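Local coordinates for protein thiaminase-I (Naegleria gruberi, PDB 4HCW) that belongs to the thiaminase I family, whose members share a two-lobed alpha/beta architecture like that of periplasmic binding proteins, at residues L293-P303 and H311-L322; K83-T94 and G109-Y117. All blocks are in the same frame, centred on the assembly; numbering follows the deposited sequence.

How the contacts relate
Both contacts feed one mixed sheet, and both segments of contact 2 (83-94 with 109-117) come earlier in the chain than either segment of contact 1 (293-303 with 311-322). Their centres are about 23 Å apart, at about 18 Å (contact 2) and 15 Å (contact 1) from the centre of the chain. Strand 110-125 is the link: its early residues make up half of contact 2, and farther along it pairs antiparallel with strand 302-303 of contact 1. Tyr117 is where the two meet. Its side chain packs against the end of helix 290-298 and the turn that follows: Tyr117 CE1 lies 3.7 Å from Leu296 CD2, and Tyr117 CD1 lies 3.8 Å from Thr301 CG2.

Contact 1: residues L293-P303 and H311-L322; sequences LDLLGLGLTLP and HLAKSSNFYAQL
Tyr319 reaches across to the turn after helix 290-298 and gives its hydroxyl proton to Thr301 O, with OH and O 2.5 Å apart. Thr301 O lies in the plane of the Tyr319 ring, at its edge, and the hydroxyl comes to that oxygen from above the carbonyl plane. Methyl CD2 of Leu302 comes to 3.5 Å from Tyr319 CE2 and also meets Leu322 CD1, while CD2 of Leu300 touches Tyr319 CE1 at 3.8 Å. The other methyl of Leu300, CD1, stands over the centre of the Phe318 ring, a CH-pi contact 4.3 Å from the centroid.

At the other end, His311 NE2 donates to Asp294 OD1 at 3.0 Å, in a bent bond (141°) that meets the carboxylate from above its plane. With chi1 at 174°, the imidazole swings away from its own backbone N and also lies against CB of Leu293. Leu312 fills the middle, CD1 on Pro303 CG at 3.8 Å and CB over one face of Tyr319.

Behind this shell, a Schellman motif ends helix 290-298: Leu300, at positive phi, is its C-prime residue, and Thr301 N returns to Leu296 O. Ser316 caps helix 317-328 through a weak bond from Tyr319 N. Leu302 carries the chain on into the sheet, bonded to Leu118 of strand 110-125, while Phe318 and Leu322 pack on Val249 of strand 248-250.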
loop_
_atom_site.group_PDB
_atom_site.type_symbol
_atom_site.label_atom_id
_atom_site.label_comp_id
_atom_site.label_asym_id
_atom_site.label_seq_id
_atom_site.Cartn_x
_atom_site.Cartn_y
_atom_site.Cartn_z
ATOM N N LEU A 293 8.091 -13.609 -6.611
ATOM C CA LEU A 293 6.906 -13.800 -5.786
ATOM C C LEU A 293 7.256 -14.464 -4.458
ATOM O O LEU A 293 6.758 -14.063 -3.406
ATOM C CB LEU A 293 5.856 -14.630 -6.528
ATOM C CG LEU A 293 5.237 -14.002 -7.779
ATOM C CD1 LEU A 293 4.171 -14.917 -8.367
ATOM C CD2 LEU A 293 4.656 -12.632 -7.466
ATOM N N ASP A 294 8.115 -15.478 -4.510
ATOM C CA ASP A 294 8.532 -16.185 -3.304
ATOM C C ASP A 294 9.315 -15.271 -2.365
ATOM O O ASP A 294 9.171 -15.350 -1.146
ATOM C CB ASP A 294 9.362 -17.424 -3.654
ATOM C CG ASP A 294 8.520 -18.545 -4.239
ATOM O OD1 ASP A 294 7.335 -18.659 -3.863
ATOM O OD2 ASP A 294 9.045 -19.312 -5.073
ATOM N N LEU A 295 10.138 -14.403 -2.944
ATOM C CA LEU A 295 10.904 -13.439 -2.162
ATOM C C LEU A 295 9.984 -12.403 -1.526
ATOM O O LEU A 295 10.209 -11.975 -0.394
ATOM C CB LEU A 295 11.959 -12.753 -3.031
ATOM C CG LEU A 295 13.184 -13.594 -3.393
ATOM C CD1 LEU A 295 14.017 -12.892 -4.448
ATOM C CD2 LEU A 295 14.020 -13.881 -2.156
ATOM N N LEU A 296 8.948 -12.005 -2.260
ATOM C CA LEU A 296 7.940 -11.093 -1.731
ATOM C C LEU A 296 7.226 -11.724 -0.543
ATOM O O LEU A 296 6.851 -11.037 0.406
ATOM C CB LEU A 296 6.923 -10.722 -2.812
ATOM C CG LEU A 296 7.386 -9.762 -3.908
ATOM C CD1 LEU A 296 6.302 -9.594 -4.961
ATOM C CD2 LEU A 296 7.766 -8.418 -3.311
ATOM N N GLY A 297 7.049 -13.041 -0.600
ATOM C CA GLY A 297 6.402 -13.776 0.469
ATOM C C GLY A 297 7.211 -13.777 1.752
ATOM O O GLY A 297 6.656 -13.898 2.843
ATOM N N LEU A 298 8.526 -13.639 1.623
ATOM C CA LEU A 298 9.406 -13.619 2.786
ATOM C C LEU A 298 9.264 -12.312 3.559
ATOM O O LEU A 298 9.534 -12.254 4.758
ATOM C CB LEU A 298 10.861 -13.826 2.363
ATOM C CG LEU A 298 11.174 -15.127 1.621
ATOM C CD1 LEU A 298 12.650 -15.202 1.264
ATOM C CD2 LEU A 298 10.755 -16.333 2.449
ATOM N N GLY A 299 8.835 -11.264 2.863
ATOM C CA GLY A 299 8.655 -9.963 3.480
ATOM C C GLY A 299 7.194 -9.625 3.703
ATOM O O GLY A 299 6.858 -8.491 4.045
ATOM N N LEU A 300 6.331 -10.620 3.508
ATOM C CA LEU A 300 4.884 -10.456 3.647
ATOM C C LEU A 300 4.334 -9.339 2.766
ATOM O O LEU A 300 3.357 -8.678 3.121
ATOM C CB LEU A 300 4.488 -10.232 5.109
ATOM C CG LEU A 300 4.631 -11.441 6.033
ATOM C CD1 LEU A 300 4.109 -11.119 7.422
ATOM C CD2 LEU A 300 3.903 -12.643 5.451
ATOM N N THR A 301 4.971 -9.130 1.621
ATOM C CA THR A 301 4.494 -8.157 0.650
ATOM C C THR A 301 3.428 -8.816 -0.214
ATOM O O THR A 301 3.577 -9.967 -0.623
ATOM C CB THR A 301 5.641 -7.634 -0.235
ATOM O OG1 THR A 301 6.685 -7.107 0.594
ATOM C CG2 THR A 301 5.145 -6.545 -1.173
ATOM N N LEU A 302 2.347 -8.093 -0.482
ATOM C CA LEU A 302 1.228 -8.656 -1.223
ATOM C C LEU A 302 1.271 -8.277 -2.696
ATOM O O LEU A 302 1.349 -7.096 -3.033
ATOM C CB LEU A 302 -0.098 -8.192 -0.618
ATOM C CG LEU A 302 -0.214 -8.220 0.906
ATOM C CD1 LEU A 302 -1.582 -7.721 1.340
ATOM C CD2 LEU A 302 0.049 -9.616 1.443
ATOM N N PRO A 303 1.231 -9.284 -3.580
ATOM C CA PRO A 303 1.061 -9.035 -5.015
ATOM C C PRO A 303 -0.329 -8.470 -5.276
ATOM O O PRO A 303 -1.227 -8.658 -4.454
ATOM C CB PRO A 303 1.189 -10.432 -5.629
ATOM C CG PRO A 303 1.948 -11.227 -4.619
ATOM C CD PRO A 303 1.493 -10.703 -3.295
ATOM N N HIS A 311 -0.544 -17.865 -5.613
ATOM C CA HIS A 311 0.765 -18.512 -5.565
ATOM C C HIS A 311 1.353 -18.536 -4.156
ATOM O O HIS A 311 1.991 -19.509 -3.755
ATOM C CB HIS A 311 1.737 -17.815 -6.519
ATOM C CG HIS A 311 3.141 -18.326 -6.430
ATOM N ND1 HIS A 311 3.549 -19.495 -7.035
ATOM C CD2 HIS A 311 4.233 -17.829 -5.801
ATOM C CE1 HIS A 311 4.831 -19.694 -6.786
ATOM N NE2 HIS A 311 5.270 -18.697 -6.039
ATOM N N LEU A 312 1.134 -17.460 -3.407
ATOM C CA LEU A 312 1.694 -17.342 -2.066
ATOM C C LEU A 312 0.755 -17.905 -1.006
ATOM O O LEU A 312 1.163 -18.150 0.128
ATOM C CB LEU A 312 2.043 -15.885 -1.758
ATOM C CG LEU A 312 3.120 -15.288 -2.665
ATOM C CD1 LEU A 312 3.410 -13.840 -2.301
ATOM C CD2 LEU A 312 4.389 -16.125 -2.600
ATOM N N ALA A 313 -0.501 -18.115 -1.385
ATOM C CA ALA A 313 -1.497 -18.650 -0.465
ATOM C C ALA A 313 -1.398 -20.169 -0.360
ATOM O O ALA A 313 -1.935 -20.773 0.570
ATOM C CB ALA A 313 -2.895 -18.238 -0.900
ATOM N N LYS A 314 -0.705 -20.782 -1.315
ATOM C CA LYS A 314 -0.583 -22.236 -1.367
ATOM C C LYS A 314 0.295 -22.799 -0.252
ATOM O O LYS A 314 0.261 -23.999 0.024
ATOM C CB LYS A 314 -0.040 -22.677 -2.728
ATOM C CG LYS A 314 -0.976 -22.403 -3.893
ATOM C CD LYS A 314 -0.329 -22.774 -5.216
ATOM C CE LYS A 314 -1.255 -22.489 -6.386
ATOM N NZ LYS A 314 -0.627 -22.844 -7.689
ATOM N N SER A 315 1.079 -21.938 0.386
ATOM C CA SER A 315 1.996 -22.382 1.430
ATOM C C SER A 315 2.068 -21.412 2.608
ATOM O O SER A 315 2.952 -21.520 3.458
ATOM C CB SER A 315 3.391 -22.616 0.847
ATOM O OG SER A 315 3.823 -21.495 0.094
ATOM N N SER A 316 1.133 -20.468 2.657
ATOM C CA SER A 316 1.091 -19.501 3.749
ATOM C C SER A 316 -0.332 -19.256 4.238
ATOM O O SER A 316 -1.205 -18.862 3.465
ATOM C CB SER A 316 1.732 -18.179 3.323
ATOM O OG SER A 316 1.666 -17.224 4.368
ATOM N N ASN A 317 -0.556 -19.489 5.527
ATOM C CA ASN A 317 -1.860 -19.252 6.133
ATOM C C ASN A 317 -2.184 -17.763 6.198
ATOM O O ASN A 317 -3.346 -17.364 6.099
ATOM C CB ASN A 317 -1.923 -19.874 7.531
ATOM C CG ASN A 317 -3.233 -19.591 8.238
ATOM O OD1 ASN A 317 -3.305 -18.729 9.114
ATOM N ND2 ASN A 317 -4.280 -20.313 7.856
ATOM N N PHE A 318 -1.145 -16.948 6.363
ATOM C CA PHE A 318 -1.288 -15.497 6.387
ATOM C C PHE A 318 -1.885 -14.992 5.078
ATOM O O PHE A 318 -2.877 -14.265 5.077
ATOM C CB PHE A 318 0.071 -14.837 6.638
ATOM C CG PHE A 318 0.018 -13.336 6.711
ATOM C CD1 PHE A 318 -0.240 -12.697 7.912
ATOM C CD2 PHE A 318 0.238 -12.563 5.581
ATOM C CE1 PHE A 318 -0.285 -11.316 7.984
ATOM C CE2 PHE A 318 0.193 -11.184 5.647
ATOM C CZ PHE A 318 -0.069 -10.559 6.850
ATOM N N TYR A 319 -1.275 -15.387 3.964
ATOM C CA TYR A 319 -1.754 -14.994 2.642
ATOM C C TYR A 319 -3.130 -15.577 2.345
ATOM O O TYR A 319 -3.889 -15.024 1.548
ATOM C CB TYR A 319 -0.760 -15.426 1.561
ATOM C CG TYR A 319 0.421 -14.494 1.406
ATOM C CD1 TYR A 319 1.548 -14.631 2.206
ATOM C CD2 TYR A 319 0.408 -13.479 0.460
ATOM C CE1 TYR A 319 2.629 -13.780 2.067
ATOM C CE2 TYR A 319 1.481 -12.625 0.314
ATOM C CZ TYR A 319 2.589 -12.779 1.118
ATOM O OH TYR A 319 3.659 -11.927 0.972
ATOM N N ALA A 320 -3.446 -16.696 2.990
ATOM C CA ALA A 320 -4.721 -17.371 2.780
ATOM C C ALA A 320 -5.887 -16.533 3.293
ATOM O O ALA A 320 -6.911 -16.406 2.623
ATOM C CB ALA A 320 -4.712 -18.737 3.448
ATOM N N GLN A 321 -5.722 -15.962 4.481
ATOM C CA GLN A 321 -6.765 -15.146 5.093
ATOM C C GLN A 321 -7.043 -13.887 4.278
ATOM O O GLN A 321 -8.192 -13.472 4.135
ATOM C CB GLN A 321 -6.377 -14.763 6.524
ATOM C CG GLN A 321 -6.189 -15.945 7.457
ATOM C CD GLN A 321 -5.864 -15.519 8.875
ATOM O OE1 GLN A 321 -5.916 -14.335 9.207
ATOM N NE2 GLN A 321 -5.524 -16.484 9.721
ATOM N N LEU A 322 -5.983 -13.286 3.746
ATOM C CA LEU A 322 -6.115 -12.061 2.968
ATOM C C LEU A 322 -6.793 -12.321 1.627
ATOM O O LEU A 322 -7.488 -11.456 1.097
ATOM C CB LEU A 322 -4.749 -11.405 2.760
ATOM C CG LEU A 322 -4.030 -10.999 4.048
ATOM C CD1 LEU A 322 -2.725 -10.287 3.740
ATOM C CD2 LEU A 322 -4.929 -10.128 4.910
#

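Contact 2: residues K83-T94 and G109-Y117; sequences KSLDESLVRGVT and GSVYGFPQY
Chi1 of -48° sets CG of Phe114 beside its own backbone N; a similar first torsion does the same for CG of Leu85, whose extended second torsion then carries methyl CD1 out to the Phe114 ring. Leu85 CD1 lies 3.5 Å from Phe114 CE1, the two side chains crossing at roughly a right angle. Val90 approaches from helix 87-94: its CG2 rests 3.7 Å from Phe114 CE2, and its CA comes equally close to the same carbon, at the ring's edge. Leu89 O is at that edge too, in the ring plane, so the helix backbone itself borders the aromatic group. Methyl CG2 of Thr94 reaches CB of Phe114 at 4.1 Å, while its hydroxyl turns back to donate to Val90 O within the helix.

This is a helix packed beside a strand of the central sheet. The axes of helix 87-94 and strand 114-117 pass 9.1 Å apart at 34°, running in broadly the same direction. The Phe114 ring projects from the sheet between helix 87-94 and helix 275-288, where it touches Ile283, next to Leu267 of the neighbouring strand 260-267.

Ahead of the helix, Leu85 N gives a nearly straight hydrogen bond to Val111 O, 2.7 Å long. Beyond it the Tyr112 ring lies against Ser84, whose CA makes an off-centre CH-pi contact 4.3 Å from the centroid. Val111 turns CG1 onto Val90 CG2, 4.0 Å away.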
loop_
_atom_site.group_PDB
_atom_site.type_symbol
_atom_site.label_atom_id
_atom_site.label_comp_id
_atom_site.label_asym_id
_atom_site.label_seq_id
_atom_site.Cartn_x
_atom_site.Cartn_y
_atom_site.Cartn_z
ATOM N N LYS A 83 1.567 6.695 -20.091
ATOM C CA LYS A 83 0.896 6.192 -21.286
ATOM C C LYS A 83 -0.349 5.366 -20.966
ATOM O O LYS A 83 -0.330 4.511 -20.081
ATOM C CB LYS A 83 1.869 5.363 -22.131
ATOM C CG LYS A 83 1.208 4.571 -23.250
ATOM C CD LYS A 83 1.812 4.901 -24.603
ATOM C CE LYS A 83 3.286 4.537 -24.656
ATOM N NZ LYS A 83 3.872 4.815 -25.996
ATOM N N SER A 84 -1.429 5.631 -21.694
ATOM C CA SER A 84 -2.648 4.840 -21.580
ATOM C C SER A 84 -2.432 3.460 -22.194
ATOM O O SER A 84 -1.793 3.329 -23.239
ATOM C CB SER A 84 -3.814 5.550 -22.268
ATOM O OG SER A 84 -3.500 5.866 -23.614
ATOM N N LEU A 85 -2.967 2.432 -21.545
ATOM C CA LEU A 85 -2.729 1.058 -21.970
ATOM C C LEU A 85 -4.022 0.325 -22.312
ATOM O O LEU A 85 -5.088 0.646 -21.784
ATOM C CB LEU A 85 -1.973 0.296 -20.879
ATOM C CG LEU A 85 -0.713 0.981 -20.345
ATOM C CD1 LEU A 85 -0.091 0.167 -19.223
ATOM C CD2 LEU A 85 0.291 1.214 -21.463
ATOM N N ASP A 86 -3.919 -0.660 -23.199
ATOM C CA ASP A 86 -5.065 -1.482 -23.572
ATOM C C ASP A 86 -5.469 -2.410 -22.432
ATOM O O ASP A 86 -4.625 -2.858 -21.656
ATOM C CB ASP A 86 -4.758 -2.305 -24.826
ATOM C CG ASP A 86 -4.906 -1.502 -26.103
ATOM O OD1 ASP A 86 -5.797 -0.626 -26.156
ATOM O OD2 ASP A 86 -4.136 -1.746 -27.054
ATOM N N GLU A 87 -6.765 -2.691 -22.340
ATOM C CA GLU A 87 -7.288 -3.601 -21.329
ATOM C C GLU A 87 -6.726 -5.007 -21.524
ATOM O O GLU A 87 -6.397 -5.695 -20.558
ATOM C CB GLU A 87 -8.817 -3.633 -21.385
ATOM C CG GLU A 87 -9.466 -4.682 -20.491
ATOM C CD GLU A 87 -9.299 -4.384 -19.014
ATOM O OE1 GLU A 87 -10.219 -3.783 -18.422
ATOM O OE2 GLU A 87 -8.253 -4.757 -18.442
ATOM N N SER A 88 -6.612 -5.420 -22.782
ATOM C CA SER A 88 -6.124 -6.752 -23.118
ATOM C C SER A 88 -4.639 -6.915 -22.809
ATOM O O SER A 88 -4.187 -8.003 -22.452
ATOM C CB SER A 88 -6.388 -7.057 -24.594
ATOM O OG SER A 88 -5.773 -6.094 -25.431
ATOM N N LEU A 89 -3.884 -5.829 -22.949
ATOM C CA LEU A 89 -2.447 -5.855 -22.703
ATOM C C LEU A 89 -2.141 -6.128 -21.232
ATOM O O LEU A 89 -1.193 -6.840 -20.906
ATOM C CB LEU A 89 -1.803 -4.537 -23.140
ATOM C CG LEU A 89 -0.276 -4.457 -23.064
ATOM C CD1 LEU A 89 0.362 -5.495 -23.975
ATOM C CD2 LEU A 89 0.211 -3.059 -23.417
ATOM N N VAL A 90 -2.956 -5.557 -20.350
ATOM C CA VAL A 90 -2.779 -5.725 -18.913
ATOM C C VAL A 90 -3.258 -7.099 -18.450
ATOM O O VAL A 90 -2.587 -7.771 -17.665
ATOM C CB VAL A 90 -3.525 -4.631 -18.123
ATOM C CG1 VAL A 90 -3.372 -4.850 -16.626
ATOM C CG2 VAL A 90 -3.019 -3.253 -18.520
ATOM N N ARG A 91 -4.421 -7.512 -18.948
ATOM C CA ARG A 91 -5.006 -8.799 -18.583
ATOM C C ARG A 91 -4.144 -9.972 -19.042
ATOM O O ARG A 91 -4.166 -11.044 -18.436
ATOM C CB ARG A 91 -6.417 -8.929 -19.163
ATOM C CG ARG A 91 -7.446 -8.015 -18.518
ATOM C CD ARG A 91 -7.742 -8.436 -17.087
ATOM N NE ARG A 91 -8.749 -7.583 -16.463
ATOM C CZ ARG A 91 -9.265 -7.794 -15.257
ATOM N NH1 ARG A 91 -10.178 -6.965 -14.768
ATOM N NH2 ARG A 91 -8.871 -8.837 -14.539
ATOM N N GLY A 92 -3.385 -9.764 -20.114
ATOM C CA GLY A 92 -2.517 -10.799 -20.646
ATOM C C GLY A 92 -1.215 -10.926 -19.879
ATOM O O GLY A 92 -0.409 -11.817 -20.150
ATOM N N VAL A 93 -1.011 -10.032 -18.917
ATOM C CA VAL A 93 0.203 -10.029 -18.110
ATOM C C VAL A 93 -0.099 -10.316 -16.643
ATOM O O VAL A 93 0.491 -11.212 -16.039
ATOM C CB VAL A 93 0.939 -8.678 -18.210
ATOM C CG1 VAL A 93 2.050 -8.595 -17.176
ATOM C CG2 VAL A 93 1.488 -8.475 -19.613
ATOM N N THR A 94 -1.028 -9.550 -16.079
ATOM C CA THR A 94 -1.364 -9.665 -14.666
ATOM C C THR A 94 -2.353 -10.796 -14.407
ATOM O O THR A 94 -2.341 -11.413 -13.342
ATOM C CB THR A 94 -1.966 -8.355 -14.130
ATOM O OG1 THR A 94 -3.223 -8.109 -14.774
ATOM C CG2 THR A 94 -1.027 -7.189 -14.397
ATOM N N GLY A 109 -11.840 5.892 -17.033
ATOM C CA GLY A 109 -12.189 4.812 -17.938
ATOM C C GLY A 109 -10.987 4.040 -18.447
ATOM O O GLY A 109 -10.958 2.811 -18.387
ATOM N N SER A 110 -9.993 4.765 -18.951
ATOM C CA SER A 110 -8.796 4.144 -19.509
ATOM C C SER A 110 -7.901 3.556 -18.423
ATOM O O SER A 110 -7.980 3.948 -17.259
ATOM C CB SER A 110 -8.008 5.158 -20.342
ATOM O OG SER A 110 -8.804 5.691 -21.384
ATOM N N VAL A 111 -7.050 2.611 -18.815
ATOM C CA VAL A 111 -6.101 1.994 -17.897
ATOM C C VAL A 111 -4.728 2.637 -18.074
ATOM O O VAL A 111 -4.304 2.900 -19.199
ATOM C CB VAL A 111 -5.997 0.474 -18.140
ATOM C CG1 VAL A 111 -5.067 -0.171 -17.124
ATOM C CG2 VAL A 111 -7.376 -0.163 -18.079
ATOM N N TYR A 112 -4.038 2.894 -16.966
ATOM C CA TYR A 112 -2.760 3.599 -17.024
ATOM C C TYR A 112 -1.604 2.873 -16.338
ATOM O O TYR A 112 -0.590 3.491 -16.015
ATOM C CB TYR A 112 -2.904 5.011 -16.451
ATOM C CG TYR A 112 -3.643 5.965 -17.361
ATOM C CD1 TYR A 112 -5.030 6.027 -17.356
ATOM C CD2 TYR A 112 -2.952 6.804 -18.226
ATOM C CE1 TYR A 112 -5.708 6.897 -18.189
ATOM C CE2 TYR A 112 -3.622 7.677 -19.062
ATOM C CZ TYR A 112 -4.999 7.719 -19.040
ATOM O OH TYR A 112 -5.672 8.587 -19.870
ATOM N N GLY A 113 -1.745 1.569 -16.119
ATOM C CA GLY A 113 -0.656 0.806 -15.541
ATOM C C GLY A 113 -0.978 -0.602 -15.078
ATOM O O GLY A 113 -2.142 -0.987 -14.962
ATOM N N PHE A 114 0.074 -1.370 -14.812
ATOM C CA PHE A 114 -0.056 -2.737 -14.325
ATOM C C PHE A 114 0.093 -2.761 -12.811
ATOM O O PHE A 114 1.147 -2.403 -12.284
ATOM C CB PHE A 114 1.017 -3.636 -14.944
ATOM C CG PHE A 114 1.151 -3.494 -16.434
ATOM C CD1 PHE A 114 2.023 -2.567 -16.979
ATOM C CD2 PHE A 114 0.414 -4.296 -17.289
ATOM C CE1 PHE A 114 2.154 -2.436 -18.346
ATOM C CE2 PHE A 114 0.541 -4.171 -18.660
ATOM C CZ PHE A 114 1.412 -3.238 -19.189
ATOM N N PRO A 115 -0.964 -3.183 -12.103
ATOM C CA PRO A 115 -0.936 -3.294 -10.642
ATOM C C PRO A 115 0.155 -4.253 -10.171
ATOM O O PRO A 115 0.232 -5.379 -10.661
ATOM C CB PRO A 115 -2.318 -3.864 -10.312
ATOM C CG PRO A 115 -3.178 -3.443 -11.451
ATOM C CD PRO A 115 -2.290 -3.507 -12.655
ATOM N N GLN A 116 0.985 -3.807 -9.234
ATOM C CA GLN A 116 2.100 -4.614 -8.751
ATOM C C GLN A 116 1.910 -5.071 -7.310
ATOM O O GLN A 116 1.890 -6.269 -7.026
ATOM C CB GLN A 116 3.418 -3.847 -8.881
ATOM C CG GLN A 116 4.619 -4.596 -8.328
ATOM C CD GLN A 116 5.926 -3.869 -8.565
ATOM O OE1 GLN A 116 5.940 -2.687 -8.911
ATOM N NE2 GLN A 116 7.036 -4.573 -8.381
ATOM N N TYR A 117 1.776 -4.111 -6.402
ATOM C CA TYR A 117 1.663 -4.416 -4.980
ATOM C C TYR A 117 0.299 -4.033 -4.420
ATOM O O TYR A 117 -0.342 -3.096 -4.897
ATOM C CB TYR A 117 2.764 -3.700 -4.194
ATOM C CG TYR A 117 4.164 -4.136 -4.559
ATOM C CD1 TYR A 117 4.460 -5.472 -4.789
ATOM C CD2 TYR A 117 5.190 -3.208 -4.679
ATOM C CE1 TYR A 117 5.740 -5.874 -5.124
ATOM C CE2 TYR A 117 6.473 -3.599 -5.015
ATOM C CZ TYR A 117 6.742 -4.934 -5.235
ATOM O OH TYR A 117 8.019 -5.328 -5.570
#